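Local structure of putative tetrapyrrole (Corrin/porphyrin) methylase (Bacteroides fragilis, 3FFY) at residues R54-K57 against T58-F62; R87-L90 against S91-I94. The protein probably methylates the 2'-O of the ribose of cytidine 1402 in 16S rRNA with S-adenosyl-L-methionine, this chain being the C-terminal part of the enzyme. One frame throughout, in Å; residues are numbered along the deposited sequence.

Contact 1 (R54-K57 against T58-F62)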
loop_
_atom_site.group_PDB
_atom_site.type_symbol
_atom_site.label_atom_id
_atom_site.label_comp_id
_atom_site.label_asym_id
_atom_site.label_seq_id
_atom_site.Cartn_x
_atom_site.Cartn_y
_atom_site.Cartn_z
ATOM N N ARG A 54 14.273 16.534 -1.427
ATOM C CA ARG A 54 13.306 17.624 -1.596
ATOM C C ARG A 54 11.971 17.298 -0.968
ATOM O O ARG A 54 11.118 18.167 -0.852
ATOM C CB ARG A 54 13.063 17.936 -3.079
ATOM C CG ARG A 54 13.904 19.078 -3.643
ATOM C CD ARG A 54 15.100 18.602 -4.416
ATOM N NE ARG A 54 14.812 18.490 -5.855
ATOM C CZ ARG A 54 15.738 18.384 -6.814
ATOM N NH1 ARG A 54 17.041 18.372 -6.516
ATOM N NH2 ARG A 54 15.354 18.294 -8.085
ATOM N N LEU A 55 11.765 16.050 -0.547
ATOM C CA LEU A 55 10.428 15.655 -0.081
ATOM C C LEU A 55 9.872 16.495 1.063
ATOM O O LEU A 55 8.715 16.911 1.018
ATOM C CB LEU A 55 10.387 14.170 0.317
ATOM C CG LEU A 55 9.014 13.614 0.772
ATOM C CD1 LEU A 55 7.922 13.769 -0.343
ATOM C CD2 LEU A 55 9.183 12.186 1.248
ATOM N N LEU A 56 10.687 16.760 2.088
ATOM C CA LEU A 56 10.179 17.417 3.284
ATOM C C LEU A 56 9.701 18.815 2.933
ATOM O O LEU A 56 8.625 19.205 3.349
ATOM C CB LEU A 56 11.247 17.521 4.377
ATOM C CG LEU A 56 10.910 17.331 5.875
ATOM C CD1 LEU A 56 11.764 18.300 6.714
ATOM C CD2 LEU A 56 9.451 17.354 6.242
ATOM N N LYS A 57 10.493 19.561 2.173
ATOM C CA LYS A 57 10.071 20.901 1.685
ATOM C C LYS A 57 8.733 20.832 0.949
ATOM O O LYS A 57 7.810 21.585 1.270
ATOM C CB LYS A 57 11.126 21.510 0.738
ATOM C CG LYS A 57 10.804 22.948 0.222
ATOM C CD LYS A 57 11.835 23.470 -0.813
ATOM C CE LYS A 57 11.237 24.631 -1.679
ATOM N NZ LYS A 57 12.265 25.354 -2.478
ATOM N N THR A 58 8.645 19.920 -0.021
ATOM C CA THR A 58 7.406 19.759 -0.790
ATOM C C THR A 58 6.200 19.472 0.141
ATOM O O THR A 58 5.130 20.083 -0.005
ATOM C CB THR A 58 7.554 18.680 -1.886
ATOM O OG1 THR A 58 8.415 19.198 -2.903
ATOM C CG2 THR A 58 6.201 18.344 -2.494
ATOM N N LEU A 59 6.379 18.541 1.088
ATOM C CA LEU A 59 5.312 18.182 2.033
ATOM C C LEU A 59 4.943 19.346 2.920
ATOM O O LEU A 59 3.768 19.568 3.184
ATOM C CB LEU A 59 5.705 16.998 2.906
ATOM C CG LEU A 59 5.850 15.665 2.184
ATOM C CD1 LEU A 59 6.316 14.675 3.211
ATOM C CD2 LEU A 59 4.592 15.192 1.519
ATOM N N THR A 60 5.950 20.121 3.336
ATOM C CA THR A 60 5.708 21.299 4.151
ATOM C C THR A 60 4.885 22.316 3.371
ATOM O O THR A 60 3.880 22.834 3.848
ATOM C CB THR A 60 7.012 21.913 4.650
ATOM O OG1 THR A 60 7.725 20.894 5.377
ATOM C CG2 THR A 60 6.697 23.052 5.544
ATOM N N GLN A 61 5.288 22.573 2.140
ATOM C CA GLN A 61 4.542 23.540 1.338
ATOM C C GLN A 61 3.145 23.025 0.984
ATOM O O GLN A 61 2.202 23.803 0.904
ATOM C CB GLN A 61 5.338 23.895 0.088
ATOM C CG GLN A 61 6.670 24.532 0.451
ATOM C CD GLN A 61 7.424 25.050 -0.763
ATOM O OE1 GLN A 61 7.798 24.288 -1.655
ATOM N NE2 GLN A 61 7.648 26.356 -0.801
ATOM N N PHE A 62 3.022 21.729 0.725
ATOM C CA PHE A 62 1.712 21.111 0.562
ATOM C C PHE A 62 0.826 21.425 1.795
ATOM O O PHE A 62 -0.372 21.793 1.659
ATOM C CB PHE A 62 1.847 19.579 0.360
ATOM C CG PHE A 62 2.195 19.139 -1.062
ATOM C CD1 PHE A 62 2.566 20.046 -2.053
ATOM C CD2 PHE A 62 2.175 17.778 -1.396
ATOM C CE1 PHE A 62 2.856 19.614 -3.316
ATOM C CE2 PHE A 62 2.452 17.366 -2.645
ATOM C CZ PHE A 62 2.809 18.255 -3.611
#
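Leu56 O takes two hydrogen bonds from Thr60, one from the backbone N at 2.8 Å and one from the side-chain OG1, also at 2.8 Å. The amide comes in tilted by 18° from the carbonyl plane, whereas the hydroxyl sits 42° out of it. A first torsion of -57° places OG1 beside Thr60's own N, facing back down the helix, which lets a partly exposed threonine bond its hydroxyl to the preceding turn. Ordinary i to i+4 bonds run alongside, from Thr58 N to Arg54 O and from Gln61 N to Lys57 O. Residues 55-62 form the first turns of helix 55-66, which packs on strand 106-110 of the mixed sheet. Thr58 OG1, buried, is hydrogen-bonded to Glu50 and Arg32, while CG2 of Thr58 lies 3.5 Å above one face of the Phe62 ring, offset toward the rim. On the exposed flank the extended Lys57 chain passes Gln61, CE lying 3.5 Å from OE1, an oxygen that is hydrogen-bonded to Arg32. Leu55 and Leu59 suit the buried flank: CD1 of Leu55 meets CG of Leu59 at 3.8 Å, and both leucines also touch Phe97 of helix 90-99.

Contact 2 (R87-L90 against S91-I94)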
loop_
_atom_site.group_PDB
_atom_site.type_symbol
_atom_site.label_atom_id
_atom_site.label_comp_id
_atom_site.label_asym_id
_atom_site.label_seq_id
_atom_site.Cartn_x
_atom_site.Cartn_y
_atom_site.Cartn_z
ATOM N N ARG A 87 1.467 6.734 4.907
ATOM C CA ARG A 87 0.195 7.445 4.663
ATOM C C ARG A 87 -0.396 8.003 5.933
ATOM O O ARG A 87 -0.306 7.383 6.989
ATOM C CB ARG A 87 -0.851 6.594 3.865
ATOM C CG ARG A 87 -0.778 5.078 4.009
ATOM C CD ARG A 87 -1.929 4.365 3.257
ATOM N NE ARG A 87 -3.216 4.577 3.926
ATOM C CZ ARG A 87 -3.736 3.804 4.889
ATOM N NH1 ARG A 87 -3.111 2.707 5.330
ATOM N NH2 ARG A 87 -4.910 4.131 5.421
ATOM N N GLY A 88 -0.993 9.181 5.810
ATOM C CA GLY A 88 -1.642 9.865 6.889
ATOM C C GLY A 88 -1.954 11.285 6.459
ATOM O O GLY A 88 -2.107 11.568 5.278
ATOM N N THR A 89 -2.063 12.167 7.426
ATOM C CA THR A 89 -2.207 13.580 7.129
ATOM C C THR A 89 -0.829 14.126 6.704
ATOM O O THR A 89 0.241 13.501 6.962
ATOM C CB THR A 89 -2.713 14.322 8.309
ATOM O OG1 THR A 89 -1.699 14.325 9.324
ATOM C CG2 THR A 89 -4.052 13.693 8.893
ATOM N N LEU A 90 -0.845 15.274 6.026
ATOM C CA LEU A 90 0.404 15.951 5.703
ATOM C C LEU A 90 1.241 16.195 7.001
ATOM O O LEU A 90 2.460 16.034 7.015
ATOM C CB LEU A 90 0.136 17.282 4.961
ATOM C CG LEU A 90 -0.163 17.186 3.460
ATOM C CD1 LEU A 90 -0.613 18.605 2.899
ATOM C CD2 LEU A 90 1.027 16.624 2.708
ATOM N N SER A 91 0.563 16.584 8.053
ATOM C CA SER A 91 1.179 16.800 9.355
ATOM C C SER A 91 1.933 15.545 9.879
ATOM O O SER A 91 3.088 15.615 10.277
ATOM C CB SER A 91 0.097 17.221 10.359
ATOM O OG SER A 91 0.686 17.571 11.585
ATOM N N GLU A 92 1.261 14.411 9.861
ATOM C CA GLU A 92 1.884 13.133 10.203
ATOM C C GLU A 92 3.082 12.800 9.303
ATOM O O GLU A 92 4.132 12.365 9.812
ATOM C CB GLU A 92 0.865 12.013 10.114
ATOM C CG GLU A 92 -0.149 12.053 11.216
ATOM C CD GLU A 92 -1.318 11.077 10.997
ATOM O OE1 GLU A 92 -1.730 10.802 9.862
ATOM O OE2 GLU A 92 -1.864 10.595 11.986
ATOM N N LEU A 93 2.970 13.032 8.003
ATOM C CA LEU A 93 4.105 12.738 7.136
ATOM C C LEU A 93 5.273 13.725 7.350
ATOM O O LEU A 93 6.392 13.361 7.179
ATOM C CB LEU A 93 3.708 12.676 5.674
ATOM C CG LEU A 93 3.347 11.242 5.125
ATOM C CD1 LEU A 93 2.049 10.689 5.817
ATOM C CD2 LEU A 93 3.221 11.301 3.696
ATOM N N ILE A 94 5.012 14.979 7.697
ATOM C CA ILE A 94 6.081 15.962 7.932
ATOM C C ILE A 94 6.867 15.539 9.167
ATOM O O ILE A 94 8.102 15.536 9.195
ATOM C CB ILE A 94 5.463 17.395 8.106
ATOM C CG1 ILE A 94 4.973 17.931 6.721
ATOM C CG2 ILE A 94 6.512 18.318 8.709
ATOM C CD1 ILE A 94 3.935 19.018 6.726
#
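Thr89 and Glu92 exchange two hydrogen bonds, each residue's side chain serving the other's backbone. Glu92 N donates to Thr89 OG1 at 3.0 Å, almost straight at 172°. In return Thr89 N donates to Glu92 OE1 at 2.8 Å, meeting that oxygen on its anti side and 25° out of the carboxylate plane. With chi1 at 68°, the threonine hydroxyl stands between its own backbone N and carbonyl carbon, facing the first turn of the helix. Glu92 is long enough to reach back: its CG passes 3.3 Å from Thr89 OG1 before the carboxylate arrives at the amide. The negative charge beside the amino end of the helix probably interacts favourably with the helix dipole.

Backbone bonds continue the turn, Leu93 N to Thr89 O and Ile94 N to Leu90 O. Before the bend, Arg87 makes backbone hydrogen bonds to the second subunit.

Packing contacts fill in around the bend. Glu92 OE1 lies 3.1 Å from CA of Gly88, whose extended backbone conformation is one that glycine adopts easily. CD1 of Leu93 comes 3.4 Å from Gly88 N, and the side chain packs on Val72 and Val74 of strand 71-77, as befits a buried leucine facing the sheet. Ile94 folds its CG1 and CD1 over Leu90 O, with CG1 at 3.2 Å, and reaches Leu56 and Ala63. Leu90 turns away to pack on Leu59 and Phe62 of helix 55-66. Arg87 packs on Val11 of the second subunit.

Thr89 as N-cap and Glu92 three residues later make a capping box, here starting helix 90-99 where the chain leaves strand 82-87, the outermost of the sheet within this chain.

Overall arrangement
Both contacts are local and partly buried, with centres about 11 Å apart, and they meet where helix 55-66 packs against helix 90-99: aliphatic side chains of each helix lie against side chains and main chain of the other. In each the leucines facing inward are buried (Leu55 and Leu59; Leu90 and Leu93), while Lys57 and Ser91 are exposed. Contact 1 sits within a helix, where a side-chain hydroxyl adds to main-chain bonds already made; contact 2 sits at a helix start, where side chains serve the amides of the N-cap and the first turn. Contact 1 touches no other chain of the assembly, whereas contact 2 begins beside the second subunit.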